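Local coordinates for protein 5,10-methylenetetrahydromethanopterin reductase (Methanopyrus kandleri, PDB 1EZW) that catalyses the reversible, coenzyme F420-dependent reduction of methylenetetrahydromethanopterin to methyltetrahydromethanopterin, a one-carbon step in making methane from carbon dioxide, at residues G47-A52 / I59-G64; T82-W85 / R90-I93; Y33-D38 / P172-A177; I75-I80 / Y139-G144. One frame throughout, in Å; residues are numbered along the deposited sequence. Where two conformers were deposited one is given.

How the contacts relate
Following the chain from its N terminus, strand 33-36 supplies the first half of contact 3, whose second half, strand 173-176, comes only after the other three contacts have closed. Within that long loop, contact 1 closes first, bringing strand 60-63 back against helix 45-54. Contact 4 then opens at 75-80 on helix 73-86; contact 2 opens and closes inside it, joining the same helix to residues 90-93 ahead of strand 93-95; and helix 127-142 closes contact 4. None of the loops cross. Contact 1 ties an outer helix to a barrel strand, contact 2 ties one to the loop before strand 93-95, contact 4 ties two outer helices together, and contact 3 spans the TIM barrel interior.

Contact 1. Residues G47-A52 / I59-G64; sequences GVLTLA and IKLGPG
L49 and L61 stand opposite each other, CA atoms 6.7 Å apart, where helix segment 47-52 runs antiparallel to strand 60-63, their axes at 172° and 8.7 Å apart at closest approach. L49 is the side chain that spans the gap. Its CG lies beside the backbone N and anti to the carbonyl carbon (chi1 -71°), which directs the branch at the strand, where the two methyls take different partners. CD1 presses on the main chain, with its shortest approach to C of G62 at 3.3 Å; it also reaches the ring of P63, 4.1 Å from CD. CD2 turns to L61 and meets its CG at 3.9 Å, the two leucines sliding past one another in opposite directions. One turn further along the helix, A52 offers only CB, 4.2 Å from CD1 of L61; L61 was modelled in two conformers, so its methyl contacts are less certain than those to the backbone. CD1 of L49 settles on the nearly fully extended G62, where a CB would point away from the helix and run into CD of P63. With an alanine here in place of L49, the G62-P63 backbone would probably lose its cover and a gap open between helix and strand. I36 of the neighbouring strand and L83 of helix 73-86 also touch the leucine. Backbone groups of the strand bond to A34 of strand 33-36 and to R90 and I92 of the loop before strand 93-95, so within this beta-alpha-beta unit apolar packing, not polar bonds, holds helix to strand.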
loop_
_atom_site.group_PDB
_atom_site.type_symbol
_atom_site.label_atom_id
_atom_site.label_comp_id
_atom_site.label_asym_id
_atom_site.label_seq_id
_atom_site.Cartn_x
_atom_site.Cartn_y
_atom_site.Cartn_z
ATOM N N GLY A 47 -2.552 -1.420 13.017
ATOM C CA GLY A 47 -2.729 -2.062 11.712
ATOM C C GLY A 47 -3.637 -1.250 10.799
ATOM O O GLY A 47 -3.300 -1.002 9.632
ATOM N N VAL A 48 -4.792 -0.835 11.335
ATOM C CA VAL A 48 -5.758 -0.073 10.569
ATOM C C VAL A 48 -5.183 1.298 10.167
ATOM O O VAL A 48 -5.350 1.723 9.022
ATOM C CB VAL A 48 -7.061 0.105 11.395
ATOM C CG1 VAL A 48 -8.053 1.033 10.653
ATOM C CG2 VAL A 48 -7.689 -1.264 11.627
ATOM N N LEU A 49 -4.531 2.010 11.091
ATOM C CA LEU A 49 -3.981 3.318 10.689
ATOM C C LEU A 49 -2.790 3.228 9.741
ATOM O O LEU A 49 -2.598 4.123 8.926
ATOM C CB LEU A 49 -3.625 4.139 11.933
ATOM C CG LEU A 49 -4.839 4.657 12.722
ATOM C CD1 LEU A 49 -4.302 5.174 14.078
ATOM C CD2 LEU A 49 -5.565 5.742 11.969
ATOM N N THR A 50 -1.998 2.162 9.821
ATOM C CA THR A 50 -0.901 2.011 8.882
ATOM C C THR A 50 -1.496 1.754 7.491
ATOM O O THR A 50 -1.057 2.333 6.499
ATOM C CB THR A 50 0.039 0.861 9.304
ATOM O OG1 THR A 50 0.642 1.201 10.559
ATOM C CG2 THR A 50 1.183 0.732 8.276
ATOM N N LEU A 51 -2.532 0.928 7.428
ATOM C CA LEU A 51 -3.174 0.676 6.127
ATOM C C LEU A 51 -3.804 2.003 5.636
ATOM O O LEU A 51 -3.683 2.375 4.475
ATOM C CB LEU A 51 -4.270 -0.360 6.289
ATOM C CG LEU A 51 -5.039 -0.750 5.023
ATOM C CD1 LEU A 51 -4.072 -1.376 3.975
ATOM C CD2 LEU A 51 -6.123 -1.717 5.430
ATOM N N ALA A 52 -4.461 2.737 6.532
ATOM C CA ALA A 52 -5.044 4.019 6.090
ATOM C C ALA A 52 -3.959 4.983 5.640
ATOM O O ALA A 52 -4.184 5.782 4.680
ATOM C CB ALA A 52 -5.880 4.657 7.255
ATOM N N ILE A 59 -4.743 13.679 5.158
ATOM C CA ILE A 59 -5.458 13.698 6.423
ATOM C C ILE A 59 -4.562 13.263 7.592
ATOM O O ILE A 59 -3.715 12.376 7.436
ATOM C CB ILE A 59 -6.731 12.816 6.312
ATOM C CG1 ILE A 59 -7.691 13.114 7.453
ATOM C CG2 ILE A 59 -6.347 11.340 6.280
ATOM C CD1 ILE A 59 -9.094 12.465 7.181
ATOM N N LYS A 60 -4.731 13.916 8.746
ATOM C CA LYS A 60 -3.960 13.510 9.934
ATOM C C LYS A 60 -4.622 12.258 10.483
ATOM O O LYS A 60 -5.848 12.080 10.408
ATOM C CB LYS A 60 -3.886 14.659 10.928
ATOM C CG LYS A 60 -3.073 15.808 10.308
ATOM C CD LYS A 60 -2.984 17.069 11.202
ATOM C CE LYS A 60 -3.963 18.130 10.783
ATOM N NZ LYS A 60 -3.542 19.449 11.406
ATOM N N LEU A 61 -3.767 11.365 11.006
ATOM C CA LEU A 61 -4.120 9.996 11.458
ATOM C C LEU A 61 -3.657 9.639 12.861
ATOM O O LEU A 61 -2.496 9.857 13.170
ATOM C CB LEU A 61 -3.406 8.941 10.536
ATOM C CG LEU A 61 -3.844 8.084 9.339
ATOM C CD1 LEU A 61 -5.191 8.502 8.803
ATOM C CD2 LEU A 61 -2.759 8.161 8.242
ATOM N N GLY A 62 -4.524 9.101 13.706
ATOM C CA GLY A 62 -3.981 8.623 14.975
ATOM C C GLY A 62 -5.011 7.942 15.802
ATOM O O GLY A 62 -6.235 7.940 15.500
ATOM N N PRO A 63 -4.548 7.348 16.913
ATOM C CA PRO A 63 -5.459 6.663 17.804
ATOM C C PRO A 63 -6.360 7.677 18.508
ATOM O O PRO A 63 -5.868 8.691 18.987
ATOM C CB PRO A 63 -4.509 5.924 18.757
ATOM C CG PRO A 63 -3.307 6.809 18.814
ATOM C CD PRO A 63 -3.144 7.257 17.371
ATOM N N GLY A 64 -7.661 7.384 18.564
ATOM C CA GLY A 64 -8.616 8.271 19.227
ATOM C C GLY A 64 -9.642 7.404 19.926
ATOM O O GLY A 64 -10.733 7.170 19.385
#

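Contact 2. Residues T82-W85 / R90-I93; sequences TLDW and RAII
A91 is held to D84 by a hydrogen bond from its backbone N to OD2, 3.0 Å long with an N-H...O angle of 156°, using the lone pair of OD2 that points away from the other carboxylate oxygen. The neighbouring N of R90 is also close to OD2, but its N-H is badly aimed and makes no bond. The methyl of A91 lies alongside the same side chain, with CB 3.6 Å from CB of D84, and also meets CG of L83 at 4.3 Å. D84 reaches the loop because its CG stands anti to the backbone N (chi1 -164°), which swings the carboxylate off the helix. In the next shell, OD1 takes hydrogen bonds from the backbone N atoms of I166 and Q167, and Q167 in turn binds the carbonyl O of A91 through NE2. Three main-chain N-H groups therefore grip one buried carboxylate, fix its rotation and would be expected to stabilise its negative charge. R90 points the other way: NE bonds to the O of S87, and NH2 to the O of I59 and to OG1 of T56, a magnesium-site residue. This is an alpha-to-beta loop of the (beta/alpha)8 barrel, in which an aspartate near the end of helix 73-86 receives the chain just before strand 93-95.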
loop_
_atom_site.group_PDB
_atom_site.type_symbol
_atom_site.label_atom_id
_atom_site.label_comp_id
_atom_site.label_asym_id
_atom_site.label_seq_id
_atom_site.Cartn_x
_atom_site.Cartn_y
_atom_site.Cartn_z
ATOM N N THR A 82 6.240 5.500 14.464
ATOM C CA THR A 82 6.205 4.633 13.261
ATOM C C THR A 82 5.098 5.110 12.322
ATOM O O THR A 82 5.330 5.252 11.131
ATOM C CB THR A 82 6.013 3.165 13.679
ATOM O OG1 THR A 82 7.092 2.801 14.558
ATOM C CG2 THR A 82 6.054 2.201 12.439
ATOM N N LEU A 83 3.899 5.306 12.880
ATOM C CA LEU A 83 2.775 5.823 12.094
ATOM C C LEU A 83 3.178 7.168 11.504
ATOM O O LEU A 83 2.880 7.439 10.340
ATOM C CB LEU A 83 1.558 6.038 12.967
ATOM C CG LEU A 83 0.310 6.592 12.261
ATOM C CD1 LEU A 83 -0.113 5.690 11.079
ATOM C CD2 LEU A 83 -0.832 6.626 13.274
ATOM N N ASP A 84 3.840 8.035 12.281
ATOM C CA ASP A 84 4.235 9.341 11.727
ATOM C C ASP A 84 5.202 9.202 10.542
ATOM O O ASP A 84 5.075 9.880 9.512
ATOM C CB ASP A 84 4.935 10.189 12.798
ATOM C CG ASP A 84 5.001 11.640 12.411
ATOM O OD1 ASP A 84 6.111 12.208 12.405
ATOM O OD2 ASP A 84 3.905 12.187 12.095
ATOM N N TRP A 85 6.193 8.330 10.686
ATOM C CA TRP A 85 7.163 8.157 9.626
ATOM C C TRP A 85 6.487 7.585 8.360
ATOM O O TRP A 85 6.657 8.103 7.239
ATOM C CB TRP A 85 8.290 7.219 10.108
ATOM C CG TRP A 85 9.447 7.208 9.151
ATOM C CD1 TRP A 85 10.610 7.964 9.239
ATOM C CD2 TRP A 85 9.554 6.434 7.954
ATOM N NE1 TRP A 85 11.424 7.690 8.149
ATOM C CE2 TRP A 85 10.801 6.762 7.352
ATOM C CE3 TRP A 85 8.717 5.500 7.317
ATOM C CZ2 TRP A 85 11.228 6.178 6.144
ATOM C CZ3 TRP A 85 9.135 4.934 6.112
ATOM C CH2 TRP A 85 10.379 5.270 5.537
ATOM N N ARG A 90 2.090 12.784 9.422
ATOM C CA ARG A 90 0.675 13.055 9.644
ATOM C C ARG A 90 0.078 12.483 10.928
ATOM O O ARG A 90 -1.131 12.509 11.104
ATOM C CB ARG A 90 -0.166 12.543 8.449
ATOM C CG ARG A 90 0.058 13.378 7.210
ATOM C CD ARG A 90 -0.801 12.854 6.081
ATOM N NE ARG A 90 -0.350 11.555 5.566
ATOM C CZ ARG A 90 -1.186 10.561 5.257
ATOM N NH1 ARG A 90 -0.700 9.414 4.770
ATOM N NH2 ARG A 90 -2.485 10.671 5.507
ATOM N N ALA A 91 0.913 11.945 11.809
ATOM C CA ALA A 91 0.379 11.368 13.017
ATOM C C ALA A 91 -0.164 12.382 14.015
ATOM O O ALA A 91 0.320 13.512 14.084
ATOM C CB ALA A 91 1.456 10.515 13.716
ATOM N N ILE A 92 -1.135 11.920 14.773
ATOM C CA ILE A 92 -1.711 12.687 15.895
ATOM C C ILE A 92 -1.879 11.687 17.032
ATOM O O ILE A 92 -2.009 10.466 16.817
ATOM C CB ILE A 92 -3.070 13.339 15.538
ATOM C CG1 ILE A 92 -4.091 12.268 15.141
ATOM C CG2 ILE A 92 -2.855 14.391 14.456
ATOM C CD1 ILE A 92 -5.429 12.800 14.535
ATOM N N ILE A 93 -1.896 12.171 18.278
ATOM C CA ILE A 93 -2.081 11.261 19.404
ATOM C C ILE A 93 -3.385 11.621 20.135
ATOM O O ILE A 93 -3.591 12.806 20.414
ATOM C CB ILE A 93 -0.951 11.461 20.447
ATOM C CG1 ILE A 93 0.403 11.115 19.837
ATOM C CG2 ILE A 93 -1.254 10.609 21.705
ATOM C CD1 ILE A 93 1.596 11.673 20.657
#

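Contact 3. Residues Y33-D38 / P172-A177; sequences YAWICD and PFYMGA
Y174 OH is gripped by a hydrogen bond to OD2 of D225 and lies against the ring of Y33, 3.6 Å from CE2, with the two tyrosine side chains crossing at about a right angle. The hydroxyl of Y33 is hydrogen-bonded to NZ of K60. Beside this pair, W35 makes a T-shaped stack on Y174: the edge of its six-membered ring is turned to the tyrosine face, with centroids 5.1 Å apart and planes at 66°. The leading atom is CH2, which stands over the tyrosine ring near its root, 3.6 Å from CG, while CZ2 follows at 3.9 Å from CD2. With CG of Y174 beside its backbone N and anti to the carbonyl carbon (chi1 -77°), the ring turns its face to the indole; the two large side chains together span the 10.9 Å between the CA atoms of W35 and Y174. The indole is steadied at its far end by NE1 bonding to OE1 of Q321. A leucine in place of Y174 would probably leave D225 without its hydroxyl partner and the edge of W35 without this aromatic face. These rings lie inside the barrel, bridging strands 33-36 and 173-176, which are not sheet neighbours; I92, ahead of strand 93-95, touches both Y33 and W35, whereas F173 and M175 face outward to helix 127-142, and M175 also to helix 180-189.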
loop_
_atom_site.group_PDB
_atom_site.type_symbol
_atom_site.label_atom_id
_atom_site.label_comp_id
_atom_site.label_asym_id
_atom_site.label_seq_id
_atom_site.Cartn_x
_atom_site.Cartn_y
_atom_site.Cartn_z
ATOM N N TYR A 33 -8.793 15.491 10.018
ATOM C CA TYR A 33 -8.383 14.519 11.038
ATOM C C TYR A 33 -9.131 13.227 10.938
ATOM O O TYR A 33 -10.332 13.238 10.712
ATOM C CB TYR A 33 -8.667 15.043 12.459
ATOM C CG TYR A 33 -7.905 16.293 12.785
ATOM C CD1 TYR A 33 -8.358 17.551 12.359
ATOM C CD2 TYR A 33 -6.718 16.225 13.506
ATOM C CE1 TYR A 33 -7.636 18.711 12.652
ATOM C CE2 TYR A 33 -5.986 17.366 13.810
ATOM C CZ TYR A 33 -6.462 18.616 13.373
ATOM O OH TYR A 33 -5.707 19.741 13.622
ATOM N N ALA A 34 -8.438 12.099 11.179
ATOM C CA ALA A 34 -9.130 10.797 11.204
ATOM C C ALA A 34 -8.630 10.096 12.481
ATOM O O ALA A 34 -7.400 9.922 12.680
ATOM C CB ALA A 34 -8.769 9.937 9.934
ATOM N N TRP A 35 -9.588 9.714 13.306
ATOM C CA TRP A 35 -9.334 9.087 14.593
ATOM C C TRP A 35 -9.847 7.673 14.599
ATOM O O TRP A 35 -10.987 7.420 14.233
ATOM C CB TRP A 35 -10.068 9.850 15.704
ATOM C CG TRP A 35 -9.688 11.312 15.818
ATOM C CD1 TRP A 35 -10.375 12.411 15.322
ATOM C CD2 TRP A 35 -8.561 11.836 16.525
ATOM N NE1 TRP A 35 -9.740 13.566 15.696
ATOM C CE2 TRP A 35 -8.623 13.247 16.435
ATOM C CE3 TRP A 35 -7.498 11.248 17.235
ATOM C CZ2 TRP A 35 -7.659 14.094 17.033
ATOM C CZ3 TRP A 35 -6.538 12.096 17.834
ATOM C CH2 TRP A 35 -6.632 13.503 17.722
ATOM N N ILE A 36 -9.008 6.747 15.055
ATOM C CA ILE A 36 -9.417 5.340 15.093
ATOM C C ILE A 36 -9.345 4.883 16.543
ATOM O O ILE A 36 -8.305 5.006 17.192
ATOM C CB ILE A 36 -8.501 4.452 14.204
ATOM C CG1 ILE A 36 -8.792 4.758 12.722
ATOM C CG2 ILE A 36 -8.814 2.961 14.466
ATOM C CD1 ILE A 36 -10.250 4.365 12.350
ATOM N N CYS A 37 -10.459 4.377 17.061
ATOM C CA CYS A 37 -10.534 3.925 18.450
ATOM C C CYS A 37 -9.595 2.765 18.744
ATOM O O CYS A 37 -9.217 2.008 17.847
ATOM C CB CYS A 37 -11.961 3.514 18.763
ATOM S SG CYS A 37 -13.080 4.761 18.187
ATOM N N ASP A 38 -9.206 2.648 20.011
ATOM C CA ASP A 38 -8.291 1.592 20.433
ATOM C C ASP A 38 -8.933 0.659 21.440
ATOM O O ASP A 38 -8.880 0.933 22.651
ATOM C CB ASP A 38 -7.002 2.245 21.022
ATOM C CG ASP A 38 -6.086 1.241 21.710
ATOM O OD1 ASP A 38 -6.029 0.108 21.206
ATOM O OD2 ASP A 38 -5.443 1.598 22.724
ATOM N N PRO A 172 0.840 16.510 17.415
ATOM C CA PRO A 172 -0.146 17.013 18.383
ATOM C C PRO A 172 -0.577 16.000 19.409
ATOM O O PRO A 172 -0.779 14.833 19.099
ATOM C CB PRO A 172 -1.335 17.434 17.522
ATOM C CG PRO A 172 -0.813 17.519 16.119
ATOM C CD PRO A 172 0.266 16.416 16.063
ATOM N N PHE A 173 -0.745 16.467 20.648
ATOM C CA PHE A 173 -1.179 15.619 21.723
ATOM C C PHE A 173 -2.586 16.007 22.134
ATOM O O PHE A 173 -2.803 17.097 22.666
ATOM C CB PHE A 173 -0.253 15.791 22.951
ATOM C CG PHE A 173 -0.564 14.856 24.083
ATOM C CD1 PHE A 173 -0.235 13.486 24.009
ATOM C CD2 PHE A 173 -1.174 15.334 25.245
ATOM C CE1 PHE A 173 -0.501 12.617 25.065
ATOM C CE2 PHE A 173 -1.448 14.462 26.310
ATOM C CZ PHE A 173 -1.118 13.111 26.236
ATOM N N TYR A 174 -3.553 15.144 21.867
ATOM C CA TYR A 174 -4.932 15.416 22.273
ATOM C C TYR A 174 -5.304 14.524 23.444
ATOM O O TYR A 174 -4.969 13.347 23.472
ATOM C CB TYR A 174 -5.910 15.091 21.108
ATOM C CG TYR A 174 -5.961 16.127 20.020
ATOM C CD1 TYR A 174 -4.851 16.408 19.218
ATOM C CD2 TYR A 174 -7.140 16.842 19.787
ATOM C CE1 TYR A 174 -4.904 17.369 18.213
ATOM C CE2 TYR A 174 -7.215 17.823 18.782
ATOM C CZ TYR A 174 -6.087 18.083 17.996
ATOM O OH TYR A 174 -6.045 19.025 17.008
ATOM N N MET A 175 -6.011 15.068 24.431
ATOM C CA MET A 175 -6.433 14.271 25.551
ATOM C C MET A 175 -7.931 14.071 25.611
ATOM O O MET A 175 -8.683 15.032 25.446
ATOM C CB MET A 175 -6.053 14.983 26.846
ATOM C CG MET A 175 -4.749 14.612 27.366
ATOM S SD MET A 175 -4.595 15.435 29.028
ATOM C CE MET A 175 -5.580 14.878 29.872
ATOM N N GLY A 176 -8.371 12.855 25.871
ATOM C CA GLY A 176 -9.792 12.642 26.049
ATOM C C GLY A 176 -10.136 13.239 27.422
ATOM O O GLY A 176 -9.349 13.128 28.364
ATOM N N ALA A 177 -11.287 13.882 27.553
ATOM C CA ALA A 177 -11.635 14.472 28.859
ATOM C C ALA A 177 -13.123 14.598 29.007
ATOM O O ALA A 177 -13.800 15.045 28.094
ATOM C CB ALA A 177 -10.992 15.872 28.997
#

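Contact 4. Residues I75-I80 / Y139-G144; sequences ITASNI and YQYLEG
Y141 lays the face of its ring over A77 and the start of S78, a CH-pi contact in which CB of A77 sits 3.8 Å from the ring centroid and 28° off the ring normal. The methyl is displaced toward the root of the ring, so that its shortest approach, 3.4 Å, is to CG of Y141. Further out the same face passes above the backbone N of S78, and the ring ends with its OH 3.4 Å from CB of S78. With CG anti to its backbone N (chi1 -175°), Y141 extends straight off its own helix and runs across the neighbouring one. A small residue suits this point of close approach, since the CA atoms of A77 and Y141 come within 6.4 Å of each other: the methyl fills the space under the root of the ring, while the ring's outer part rests directly on the backbone of A77 and S78. The polar ends of both side chains look to another chain: Y141 OH bonds to the O of Y40, and S78 OG to the O of N42, both of the second subunit, so the pair also faces a subunit interface. G144, three residues after Y141, forms a Schellman motif; at its backbone angles (phi 105°) a CB would be jammed against the preceding carbonyl O. Helices 73-86 and 127-142 thus pack side by side on the outside of the barrel, L142 adding contact with A81, while I80 and Y139, one from each helix, both touch I93 of strand 93-95 beneath them.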
loop_
_atom_site.group_PDB
_atom_site.type_symbol
_atom_site.label_atom_id
_atom_site.label_comp_id
_atom_site.label_asym_id
_atom_site.label_seq_id
_atom_site.Cartn_x
_atom_site.Cartn_y
_atom_site.Cartn_z
ATOM N N ILE A 75 6.154 1.640 24.192
ATOM C CA ILE A 75 5.578 0.948 23.024
ATOM C C ILE A 75 4.594 1.920 22.314
ATOM O O ILE A 75 4.575 2.021 21.074
ATOM C CB ILE A 75 4.884 -0.333 23.445
ATOM C CG1 ILE A 75 5.952 -1.354 23.887
ATOM C CG2 ILE A 75 4.024 -0.890 22.297
ATOM C CD1 ILE A 75 6.933 -1.730 22.762
ATOM N N THR A 76 3.773 2.628 23.081
ATOM C CA THR A 76 2.888 3.610 22.446
ATOM C C THR A 76 3.742 4.661 21.703
ATOM O O THR A 76 3.431 5.029 20.570
ATOM C CB THR A 76 1.992 4.285 23.522
ATOM O OG1 THR A 76 1.089 3.306 24.049
ATOM C CG2 THR A 76 1.203 5.452 22.894
ATOM N N ALA A 77 4.837 5.150 22.323
ATOM C CA ALA A 77 5.698 6.126 21.655
ATOM C C ALA A 77 6.211 5.567 20.302
ATOM O O ALA A 77 6.198 6.260 19.276
ATOM C CB ALA A 77 6.889 6.490 22.557
ATOM N N SER A 78 6.743 4.346 20.347
ATOM C CA SER A 78 7.213 3.703 19.131
ATOM C C SER A 78 6.095 3.649 18.068
ATOM O O SER A 78 6.356 3.980 16.884
ATOM C CB SER A 78 7.690 2.268 19.448
ATOM O OG SER A 78 8.081 1.590 18.240
ATOM N N ASN A 79 4.880 3.224 18.463
ATOM C CA ASN A 79 3.739 3.172 17.514
ATOM C C ASN A 79 3.534 4.534 16.859
ATOM O O ASN A 79 3.443 4.632 15.635
ATOM C CB ASN A 79 2.428 2.808 18.195
ATOM C CG ASN A 79 2.389 1.394 18.627
ATOM O OD1 ASN A 79 3.207 0.612 18.189
ATOM N ND2 ASN A 79 1.412 1.030 19.469
ATOM N N ILE A 80 3.472 5.584 17.682
ATOM C CA ILE A 80 3.249 6.918 17.137
ATOM C C ILE A 80 4.372 7.371 16.221
ATOM O O ILE A 80 4.101 7.917 15.118
ATOM C CB ILE A 80 3.025 7.941 18.289
ATOM C CG1 ILE A 80 1.794 7.516 19.083
ATOM C CG2 ILE A 80 2.984 9.367 17.732
ATOM C CD1 ILE A 80 0.486 7.517 18.289
ATOM N N TYR A 139 7.057 12.239 24.455
ATOM C CA TYR A 139 7.789 13.324 23.837
ATOM C C TYR A 139 9.295 13.212 24.029
ATOM O O TYR A 139 10.043 13.638 23.158
ATOM C CB TYR A 139 7.188 14.674 24.278
ATOM C CG TYR A 139 5.891 14.861 23.477
ATOM C CD1 TYR A 139 4.692 14.269 23.899
ATOM C CD2 TYR A 139 5.918 15.534 22.257
ATOM C CE1 TYR A 139 3.515 14.340 23.110
ATOM C CE2 TYR A 139 4.747 15.622 21.442
ATOM C CZ TYR A 139 3.567 15.019 21.883
ATOM O OH TYR A 139 2.425 15.070 21.115
ATOM N N GLN A 140 9.744 12.619 25.138
ATOM C CA GLN A 140 11.182 12.365 25.241
ATOM C C GLN A 140 11.600 11.414 24.107
ATOM O O GLN A 140 12.662 11.595 23.503
ATOM C CB GLN A 140 11.584 11.723 26.567
ATOM C CG GLN A 140 11.572 12.717 27.764
ATOM C CD GLN A 140 12.222 12.084 28.977
ATOM O OE1 GLN A 140 13.186 11.329 28.829
ATOM N NE2 GLN A 140 11.739 12.433 30.195
ATOM N N TYR A 141 10.756 10.426 23.806
ATOM C CA TYR A 141 11.025 9.448 22.739
ATOM C C TYR A 141 11.061 10.157 21.374
ATOM O O TYR A 141 11.962 9.945 20.564
ATOM C CB TYR A 141 9.917 8.381 22.776
ATOM C CG TYR A 141 10.117 7.222 21.816
ATOM C CD1 TYR A 141 10.601 6.000 22.259
ATOM C CD2 TYR A 141 9.826 7.368 20.458
ATOM C CE1 TYR A 141 10.794 4.914 21.364
ATOM C CE2 TYR A 141 10.010 6.297 19.558
ATOM C CZ TYR A 141 10.488 5.080 20.016
ATOM O OH TYR A 141 10.614 3.984 19.151
ATOM N N LEU A 142 10.073 11.006 21.118
ATOM C CA LEU A 142 10.001 11.754 19.858
ATOM C C LEU A 142 11.138 12.764 19.697
ATOM O O LEU A 142 11.475 13.140 18.566
ATOM C CB LEU A 142 8.641 12.463 19.740
ATOM C CG LEU A 142 7.428 11.564 19.627
ATOM C CD1 LEU A 142 6.161 12.449 19.629
ATOM C CD2 LEU A 142 7.488 10.793 18.299
ATOM N N GLU A 143 11.728 13.224 20.817
ATOM C CA GLU A 143 12.875 14.124 20.728
ATOM C C GLU A 143 14.155 13.341 20.436
ATOM O O GLU A 143 15.221 13.939 20.230
ATOM C CB GLU A 143 13.051 14.946 22.032
ATOM C CG GLU A 143 11.901 15.945 22.277
ATOM C CD GLU A 143 12.000 17.195 21.424
ATOM O OE1 GLU A 143 12.830 17.215 20.491
ATOM O OE2 GLU A 143 11.246 18.172 21.682
ATOM N N GLY A 144 14.057 12.008 20.422
ATOM C CA GLY A 144 15.213 11.161 20.122
ATOM C C GLY A 144 15.852 10.453 21.308
ATOM O O GLY A 144 16.807 9.655 21.136
#